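Local coordinates for RNA polymerase II subunit A C-terminal domain phosphatase SSU72 (Homo sapiens, PDB 4H3K), which removes phosphate from serine and threonine residues, acting on the C-terminal domain of RNA polymerase II, with roles in transcript processing and termination, at residues S34-S39 with L102-R107; S52-G57 with C121-D126. The protein carries 1 engineered substitution. All blocks are in the same frame, centred on the assembly; numbering follows the deposited sequence.

Interaction 1. Residues S34-S39 with L102-R107; sequences SNQNRS and LHMLDR. With PO4 (phosphate ion), chain F.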
ATOM      1  N   SER B  34     -20.098  -8.060   9.850  1.00 27.91           N
ATOM      2  CA  SER B  34     -21.121  -8.692   9.016  1.00 28.74           C
ATOM      3  C   SER B  34     -21.508  -7.873   7.778  1.00 28.52           C
ATOM      4  O   SER B  34     -22.295  -8.346   6.976  1.00 29.04           O
ATOM      5  CB  SER B  34     -22.364  -8.960   9.857  1.00 29.74           C
ATOM      6  OG  SER B  34     -22.046  -9.860  10.912  1.00 31.83           O
ATOM      7  N   ASN B  35     -20.952  -6.658   7.638  1.00 27.40           N
ATOM      8  CA  ASN B  35     -21.376  -5.677   6.596  1.00 26.89           C
ATOM      9  C   ASN B  35     -22.899  -5.514   6.592  1.00 27.36           C
ATOM     10  O   ASN B  35     -23.568  -5.588   5.534  1.00 28.45           O
ATOM     11  CB  ASN B  35     -20.846  -6.080   5.220  1.00 26.00           C
ATOM     12  CG  ASN B  35     -20.900  -4.961   4.206  1.00 28.20           C
ATOM     13  OD1 ASN B  35     -20.937  -3.736   4.532  1.00 29.57           O
ATOM     14  ND2 ASN B  35     -20.871  -5.354   2.959  1.00 23.88           N
ATOM     15  N   GLN B  36     -23.447  -5.284   7.783  1.00 26.87           N
ATOM     16  CA  GLN B  36     -24.905  -5.123   7.931  1.00 27.24           C
ATOM     17  C   GLN B  36     -25.277  -3.783   8.559  1.00 27.30           C
ATOM     18  O   GLN B  36     -26.250  -3.156   8.147  1.00 25.19           O
ATOM     19  CB  GLN B  36     -25.459  -6.212   8.827  1.00 27.86           C
ATOM     20  CG  GLN B  36     -25.500  -7.591   8.180  1.00 29.65           C
ATOM     21  CD  GLN B  36     -26.548  -7.644   7.061  1.00 33.63           C
ATOM     22  OE1 GLN B  36     -27.367  -6.745   6.929  1.00 32.43           O
ATOM     23  NE2 GLN B  36     -26.499  -8.685   6.248  1.00 37.03           N
ATOM     24  N   ASN B  37     -24.498  -3.383   9.575  1.00 26.27           N
ATOM     25  CA  ASN B  37     -24.889  -2.305  10.468  1.00 26.71           C
ATOM     26  C   ASN B  37     -23.874  -1.144  10.492  1.00 25.82           C
ATOM     27  O   ASN B  37     -24.103  -0.141   9.854  1.00 26.24           O
ATOM     28  CB  ASN B  37     -25.178  -2.878  11.877  1.00 27.70           C
ATOM     29  CG  ASN B  37     -25.559  -1.800  12.899  1.00 28.52           C
ATOM     30  OD1 ASN B  37     -25.250  -1.913  14.094  1.00 30.82           O
ATOM     31  ND2 ASN B  37     -26.236  -0.779  12.441  1.00 23.97           N
ATOM     32  N   ARG B  38     -22.764  -1.282  11.218  1.00 25.00           N
ATOM     33  CA  ARG B  38     -21.811  -0.170  11.345  1.00 24.49           C
ATOM     34  C   ARG B  38     -21.241   0.319  10.002  1.00 24.24           C
ATOM     35  O   ARG B  38     -21.205   1.526   9.721  1.00 24.29           O
ATOM     36  CB  ARG B  38     -20.726  -0.540  12.352  1.00 25.51           C
ATOM     37  CG  ARG B  38     -21.325  -0.758  13.746  1.00 25.09           C
ATOM     38  CD  ARG B  38     -20.380  -1.555  14.625  1.00 24.15           C
ATOM     39  NE  ARG B  38     -20.249  -2.948  14.166  1.00 24.72           N
ATOM     40  CZ  ARG B  38     -19.354  -3.807  14.638  1.00 25.98           C
ATOM     41  NH1 ARG B  38     -18.505  -3.421  15.583  1.00 27.53           N
ATOM     42  NH2 ARG B  38     -19.287  -5.058  14.162  1.00 25.85           N
ATOM     43  N   SER B  39     -20.839  -0.615   9.148  1.00 23.30           N
ATOM     44  CA  SER B  39     -20.244  -0.248   7.872  1.00 23.07           C
ATOM     45  C   SER B  39     -21.279   0.291   6.883  1.00 23.76           C
ATOM     46  O   SER B  39     -20.954   1.142   6.072  1.00 25.41           O
ATOM     47  CB  SER B  39     -19.445  -1.435   7.246  1.00 22.03           C
ATOM     48  OG  SER B  39     -20.279  -2.606   7.146  1.00 25.19           O
ATOM     49  N   LEU B 102     -35.633  -5.187   9.939  1.00 41.08           N
ATOM     50  CA  LEU B 102     -36.236  -5.148   8.591  1.00 41.40           C
ATOM     51  C   LEU B 102     -35.941  -3.822   7.894  1.00 40.40           C
ATOM     52  O   LEU B 102     -35.607  -3.789   6.705  1.00 39.87           O
ATOM     53  CB  LEU B 102     -37.756  -5.458   8.607  1.00 42.44           C
ATOM     54  CG  LEU B 102     -38.155  -6.898   8.989  1.00 42.22           C
ATOM     55  CD1 LEU B 102     -39.685  -7.059   8.954  1.00 44.56           C
ATOM     56  CD2 LEU B 102     -37.477  -8.012   8.144  1.00 41.68           C
ATOM     57  N   HIS B 103     -36.057  -2.739   8.644  1.00 40.92           N
ATOM     58  CA  HIS B 103     -35.723  -1.403   8.141  1.00 41.24           C
ATOM     59  C   HIS B 103     -34.242  -1.322   7.724  1.00 39.92           C
ATOM     60  O   HIS B 103     -33.935  -0.800   6.654  1.00 40.63           O
ATOM     61  CB  HIS B 103     -36.079  -0.324   9.178  1.00 41.85           C
ATOM     62  CG  HIS B 103     -35.858   1.084   8.697  1.00 45.34           C
ATOM     63  ND1 HIS B 103     -34.602   1.633   8.548  1.00 47.40           N
ATOM     64  CD2 HIS B 103     -36.733   2.057   8.338  1.00 49.66           C
ATOM     65  CE1 HIS B 103     -34.709   2.874   8.109  1.00 47.50           C
ATOM     66  NE2 HIS B 103     -35.990   3.158   7.975  1.00 49.79           N
ATOM     67  N   MET B 104     -33.339  -1.849   8.561  1.00 39.23           N
ATOM     68  CA  MET B 104     -31.895  -1.891   8.247  1.00 37.36           C
ATOM     69  C   MET B 104     -31.640  -2.666   6.956  1.00 37.01           C
ATOM     70  O   MET B 104     -30.919  -2.194   6.078  1.00 35.78           O
ATOM     71  CB  MET B 104     -31.118  -2.537   9.387  1.00 37.14           C
ATOM     72  CG  MET B 104     -29.586  -2.478   9.227  1.00 35.40           C
ATOM     73  SD  MET B 104     -28.845  -3.464  10.533  1.00 35.70           S
ATOM     74  CE  MET B 104     -29.102  -5.145   9.947  1.00 31.30           C
ATOM     75  N   LEU B 105     -32.249  -3.849   6.843  1.00 36.54           N
ATOM     76  CA  LEU B 105     -32.105  -4.674   5.643  1.00 36.96           C
ATOM     77  C   LEU B 105     -32.600  -3.987   4.373  1.00 37.75           C
ATOM     78  O   LEU B 105     -31.957  -4.057   3.329  1.00 36.83           O
ATOM     79  CB  LEU B 105     -32.761  -6.053   5.827  1.00 37.17           C
ATOM     80  CG  LEU B 105     -31.998  -7.035   6.728  1.00 35.20           C
ATOM     81  CD1 LEU B 105     -32.848  -8.277   7.082  1.00 35.22           C
ATOM     82  CD2 LEU B 105     -30.641  -7.464   6.136  1.00 31.79           C
ATOM     83  N   ASP B 106     -33.748  -3.319   4.486  1.00 39.89           N
ATOM     84  CA  ASP B 106     -34.311  -2.509   3.409  1.00 40.74           C
ATOM     85  C   ASP B 106     -33.386  -1.365   3.022  1.00 39.64           C
ATOM     86  O   ASP B 106     -33.149  -1.131   1.837  1.00 40.01           O
ATOM     87  CB  ASP B 106     -35.667  -1.951   3.837  1.00 42.46           C
ATOM     88  CG  ASP B 106     -36.341  -1.172   2.739  1.00 46.12           C
ATOM     89  OD1 ASP B 106     -36.688  -1.785   1.712  1.00 49.10           O
ATOM     90  OD2 ASP B 106     -36.515   0.052   2.899  1.00 49.07           O
ATOM     91  N   ARG B 107     -32.864  -0.649   4.012  1.00 38.36           N
ATOM     92  CA  ARG B 107     -31.841   0.395   3.753  1.00 37.21           C
ATOM     93  C   ARG B 107     -30.648  -0.207   2.970  1.00 36.25           C
ATOM     94  O   ARG B 107     -30.159   0.378   1.978  1.00 34.97           O
ATOM     95  CB  ARG B 107     -31.377   1.015   5.087  1.00 36.89           C
ATOM     96  CG  ARG B 107     -30.464   2.235   5.018  1.00 36.61           C
ATOM     97  CD  ARG B 107     -28.978   1.891   4.711  1.00 32.10           C
ATOM     98  NE  ARG B 107     -28.399   0.871   5.590  1.00 32.53           N
ATOM     99  CZ  ARG B 107     -28.140   1.033   6.884  1.00 31.84           C
ATOM    100  NH1 ARG B 107     -28.380   2.201   7.482  1.00 33.96           N
ATOM    101  NH2 ARG B 107     -27.614   0.031   7.574  1.00 32.00           N
TER
HETATM  102  P   PO4 F 201     -21.911  -5.088  11.506  1.00 30.93           P
HETATM  103  O1  PO4 F 201     -21.986  -4.870  10.027  1.00 33.14           O
HETATM  104  O2  PO4 F 201     -23.175  -5.793  12.022  1.00 34.16           O
HETATM  105  O3  PO4 F 201     -21.797  -3.775  12.257  1.00 32.20           O
HETATM  106  O4  PO4 F 201     -20.725  -5.915  11.912  1.00 30.75           O
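The Arg107 guanidinium, carried by helix 101-109, turns its edge to the Gln36 carbonyl: Gln36 O lies near the guanidinium plane, 3.5 Å from Arg107 NH2. This is a loose approach, since the salt-bridge partner of Arg107 is Glu41, while Gln36 O accepts a hydrogen bond from Asn108. Across the loop, the Arg38 guanidinium presents its edge to the phosphate ion. Arg38 NE gives a nearly straight bond to phosphate O3 (2.6 Å, 176°), and its NH2 a second one to O4.

Met104 and Leu105 set sulfur and methyl groups against the oxygens of Gln36. Met104 runs extended, CG anti to the backbone N (chi1 -173°), which carries its SD to 3.5 Å from Gln36 O and 3.9 Å from Asn37 CB. The chain then bends at chi3, and CE ends 3.8 Å from Gln36 OE1. The Gln36 side chain crosses that of Met104 at about a right angle, with OE1 also 3.4 Å from Leu105 CD2.

Backbone N-H groups of Ser34, Gln36, Asn37 and Arg38 all point at the phosphate, and the first three bonds are straight within ten degrees. With Ser32 and Ser33 also bonding it, this is the phosphate-binding P-loop of cysteine-based phosphatases. Ser32 probably stands where the engineered change removed the nucleophilic cysteine. Amide hydrogens and one guanidinium thus make a nest that would suit a substrate's phosphoryl group.

Interaction 2. Residues S52-G57 with C121-D126; sequences SVRSFG and CKDLFD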
ATOM      1  N   SER B  52     -16.335   8.726  -2.338  1.00 30.42           N
ATOM      2  CA  SER B  52     -16.263   7.470  -3.025  1.00 31.20           C
ATOM      3  C   SER B  52     -16.041   6.448  -1.922  1.00 29.55           C
ATOM      4  O   SER B  52     -15.041   6.486  -1.231  1.00 28.99           O
ATOM      5  CB  SER B  52     -15.077   7.522  -3.999  1.00 32.90           C
ATOM      6  OG  SER B  52     -14.758   6.231  -4.475  1.00 35.35           O
ATOM      7  N   VAL B  53     -17.015   5.581  -1.715  1.00 29.15           N
ATOM      8  CA  VAL B  53     -16.986   4.652  -0.602  1.00 27.27           C
ATOM      9  C   VAL B  53     -17.433   3.242  -1.002  1.00 27.40           C
ATOM     10  O   VAL B  53     -18.315   3.079  -1.817  1.00 27.26           O
ATOM     11  CB  VAL B  53     -17.781   5.212   0.612  1.00 27.25           C
ATOM     12  CG1 VAL B  53     -19.211   5.624   0.230  1.00 27.65           C
ATOM     13  CG2 VAL B  53     -17.765   4.235   1.820  1.00 24.51           C
ATOM     14  N   ARG B  54     -16.778   2.239  -0.425  1.00 25.93           N
ATOM     15  CA  ARG B  54     -17.215   0.865  -0.519  1.00 27.40           C
ATOM     16  C   ARG B  54     -17.225   0.339   0.919  1.00 26.11           C
ATOM     17  O   ARG B  54     -16.592   0.915   1.814  1.00 24.55           O
ATOM     18  CB  ARG B  54     -16.252   0.028  -1.374  1.00 27.79           C
ATOM     19  CG  ARG B  54     -15.949   0.549  -2.799  1.00 32.66           C
ATOM     20  CD  ARG B  54     -16.674  -0.200  -3.903  1.00 39.05           C
ATOM     21  NE  ARG B  54     -16.964  -1.620  -3.615  1.00 42.19           N
ATOM     22  CZ  ARG B  54     -16.295  -2.675  -4.090  1.00 43.36           C
ATOM     23  NH1 ARG B  54     -15.221  -2.539  -4.869  1.00 44.25           N
ATOM     24  NH2 ARG B  54     -16.701  -3.897  -3.769  1.00 45.81           N
ATOM     25  N   SER B  55     -17.947  -0.748   1.139  1.00 25.41           N
ATOM     26  CA  SER B  55     -18.060  -1.293   2.465  1.00 24.03           C
ATOM     27  C   SER B  55     -17.982  -2.807   2.431  1.00 23.73           C
ATOM     28  O   SER B  55     -18.326  -3.436   1.425  1.00 24.01           O
ATOM     29  CB  SER B  55     -19.372  -0.830   3.099  1.00 24.30           C
ATOM     30  OG  SER B  55     -20.470  -1.411   2.440  1.00 25.78           O
ATOM     31  N   PHE B  56     -17.504  -3.389   3.536  1.00 23.05           N
ATOM     32  CA  PHE B  56     -17.177  -4.810   3.586  1.00 22.73           C
ATOM     33  C   PHE B  56     -17.361  -5.317   4.991  1.00 22.84           C
ATOM     34  O   PHE B  56     -17.481  -4.529   5.933  1.00 22.43           O
ATOM     35  CB  PHE B  56     -15.701  -5.058   3.179  1.00 22.53           C
ATOM     36  CG  PHE B  56     -15.352  -4.536   1.821  1.00 23.39           C
ATOM     37  CD1 PHE B  56     -15.613  -5.303   0.691  1.00 25.74           C
ATOM     38  CD2 PHE B  56     -14.772  -3.260   1.675  1.00 24.01           C
ATOM     39  CE1 PHE B  56     -15.305  -4.828  -0.578  1.00 28.41           C
ATOM     40  CE2 PHE B  56     -14.455  -2.766   0.429  1.00 27.08           C
ATOM     41  CZ  PHE B  56     -14.711  -3.555  -0.716  1.00 26.92           C
ATOM     42  N   GLY B  57     -17.363  -6.642   5.121  1.00 23.73           N
ATOM     43  CA  GLY B  57     -17.275  -7.298   6.424  1.00 24.79           C
ATOM     44  C   GLY B  57     -16.089  -8.269   6.432  1.00 25.09           C
ATOM     45  O   GLY B  57     -15.732  -8.821   5.403  1.00 26.05           O
ATOM     46  N   CYS B 121     -12.319  -9.006  -1.992  1.00 44.77           N
ATOM     47  CA  CYS B 121     -12.206  -7.881  -2.918  1.00 46.50           C
ATOM     48  C   CYS B 121     -10.757  -7.506  -3.192  1.00 45.82           C
ATOM     49  O   CYS B 121      -9.870  -7.788  -2.384  1.00 45.22           O
ATOM     50  CB  CYS B 121     -12.977  -6.661  -2.410  1.00 45.86           C
ATOM     51  SG  CYS B 121     -13.218  -5.382  -3.674  1.00 51.73           S
ATOM     52  N   LYS B 122     -10.563  -6.826  -4.321  1.00 46.14           N
ATOM     53  CA  LYS B 122      -9.250  -6.497  -4.882  1.00 47.24           C
ATOM     54  C   LYS B 122      -9.131  -5.005  -5.272  1.00 46.48           C
ATOM     55  O   LYS B 122      -8.242  -4.632  -6.048  1.00 47.58           O
ATOM     56  CB  LYS B 122      -9.003  -7.372  -6.122  1.00 48.96           C
ATOM     57  CG  LYS B 122     -10.111  -7.268  -7.232  1.00 51.97           C
ATOM     58  CD  LYS B 122     -11.545  -7.044  -6.656  1.00 54.65           C
ATOM     59  CE  LYS B 122     -12.636  -7.709  -7.493  1.00 55.81           C
ATOM     60  NZ  LYS B 122     -13.323  -6.705  -8.363  1.00 56.98           N
ATOM     61  N   ASP B 123     -10.024  -4.168  -4.741  1.00 44.56           N
ATOM     62  CA  ASP B 123     -10.054  -2.728  -5.035  1.00 42.95           C
ATOM     63  C   ASP B 123      -8.983  -1.965  -4.253  1.00 40.12           C
ATOM     64  O   ASP B 123      -8.546  -2.438  -3.213  1.00 39.07           O
ATOM     65  CB  ASP B 123     -11.421  -2.175  -4.655  1.00 43.54           C
ATOM     66  CG  ASP B 123     -12.030  -1.335  -5.745  1.00 46.37           C
ATOM     67  OD1 ASP B 123     -11.278  -0.587  -6.402  1.00 47.35           O
ATOM     68  OD2 ASP B 123     -13.271  -1.429  -5.927  1.00 48.13           O
ATOM     69  N   LEU B 124      -8.565  -0.795  -4.749  1.00 37.51           N
ATOM     70  CA  LEU B 124      -7.621   0.062  -4.014  1.00 35.11           C
ATOM     71  C   LEU B 124      -8.312   1.219  -3.305  1.00 32.91           C
ATOM     72  O   LEU B 124      -9.229   1.848  -3.863  1.00 33.54           O
ATOM     73  CB  LEU B 124      -6.518   0.620  -4.925  1.00 36.28           C
ATOM     74  CG  LEU B 124      -5.755  -0.358  -5.837  1.00 38.84           C
ATOM     75  CD1 LEU B 124      -4.674   0.360  -6.656  1.00 40.02           C
ATOM     76  CD2 LEU B 124      -5.146  -1.473  -5.014  1.00 39.88           C
ATOM     77  N   PHE B 125      -7.870   1.491  -2.076  1.00 29.09           N
ATOM     78  CA  PHE B 125      -8.343   2.638  -1.305  1.00 26.62           C
ATOM     79  C   PHE B 125      -7.186   3.514  -0.814  1.00 25.50           C
ATOM     80  O   PHE B 125      -6.024   3.092  -0.777  1.00 24.88           O
ATOM     81  CB  PHE B 125      -9.173   2.128  -0.119  1.00 26.34           C
ATOM     82  CG  PHE B 125     -10.290   1.243  -0.547  1.00 25.30           C
ATOM     83  CD1 PHE B 125     -11.455   1.797  -1.076  1.00 26.83           C
ATOM     84  CD2 PHE B 125     -10.146  -0.127  -0.531  1.00 23.71           C
ATOM     85  CE1 PHE B 125     -12.489   0.991  -1.506  1.00 26.41           C
ATOM     86  CE2 PHE B 125     -11.181  -0.958  -0.998  1.00 26.75           C
ATOM     87  CZ  PHE B 125     -12.349  -0.388  -1.479  1.00 25.06           C
ATOM     88  N   ASP B 126      -7.528   4.736  -0.463  1.00 25.31           N
ATOM     89  CA  ASP B 126      -6.619   5.637   0.225  1.00 25.45           C
ATOM     90  C   ASP B 126      -6.680   5.349   1.713  1.00 24.36           C
ATOM     91  O   ASP B 126      -5.672   5.448   2.421  1.00 24.56           O
ATOM     92  CB  ASP B 126      -7.063   7.091  -0.003  1.00 25.99           C
ATOM     93  CG  ASP B 126      -7.007   7.494  -1.489  1.00 29.38           C
ATOM     94  OD1 ASP B 126      -6.001   7.196  -2.143  1.00 30.24           O
ATOM     95  OD2 ASP B 126      -7.952   8.130  -1.975  1.00 31.59           O
TER
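Arg54 reaches across from its strand to Asp123 and closes a salt bridge. Arg54 NH1 and Asp123 OD2 are modelled 2.5 Å apart, which is very short, with an N-H...O angle of only 120°, so the exact length is doubtful; the guanidinium and carboxylate planes stand 63° apart. Cys121 SG sits obliquely to the same guanidinium, 3.7 Å from Arg54 NH1. Over one face of the guanidinium comes Phe56 CZ, 3.6 Å above the plane and offset toward the rim.

Below the charged end, the aliphatic part of Arg54 meets an aromatic edge: Arg54 CG is 3.7 Å from Phe125 CE1, near the plane of that ring. Phe125 and Phe56 come in from opposite directions, and Phe56 CE2 is 3.7 Å from Phe125 CZ, which lies at the Phe56 edge. Cys121 CB packs 3.5 Å from Phe56 CE1, and Cys121 SG is 4.8 Å from the Phe56 centroid in an oblique sulfur-aromatic contact.

Further out, Glu116 forms a salt bridge with Arg54 NH2, Asp123 OD1 has a long, weak ion pair with Arg27, and Asp123 N makes a weak hydrogen bond to Cys121 SG within the loop. An alanine at Arg54 would probably cost Glu116 its salt bridge, leave Asp123 with only its long, weak pairing to Arg27, and open a gap beside the two phenylalanine rings. Both phenylalanines also rest on Ala29 of the neighbouring strand 27-32, whereas Val53 and Ser55 meet helix 38-48. The loop leading into strand 127-130 thus packs against an edge strand of the sheet, whose order 2-1-3-4 in its parallel part resembles that of low-molecular-weight tyrosine phosphatases.

Overall arrangement
The two contacts interleave along the chain: 34-39, then 52-57, then 102-107, then 121-126. Their centres are about 17 Å apart, yet they touch through the first two segments, where Asn35 CB packs 3.5 Å from Gly57 N. Strand 27-32, the phosphate loop, helix 38-48 and strand 52-57 form one beta-alpha-beta unit, with the two strands parallel neighbours in the five-stranded sheet. Interaction 1 ties its phosphate-holding loop to helix 101-109; interaction 2 fastens its second strand to the loop running into strand 127-130. The chain from 58 to 101 thus leaves the edge strand and returns to the phosphate loop through helix 101-109, before 121-126 comes back to that strand.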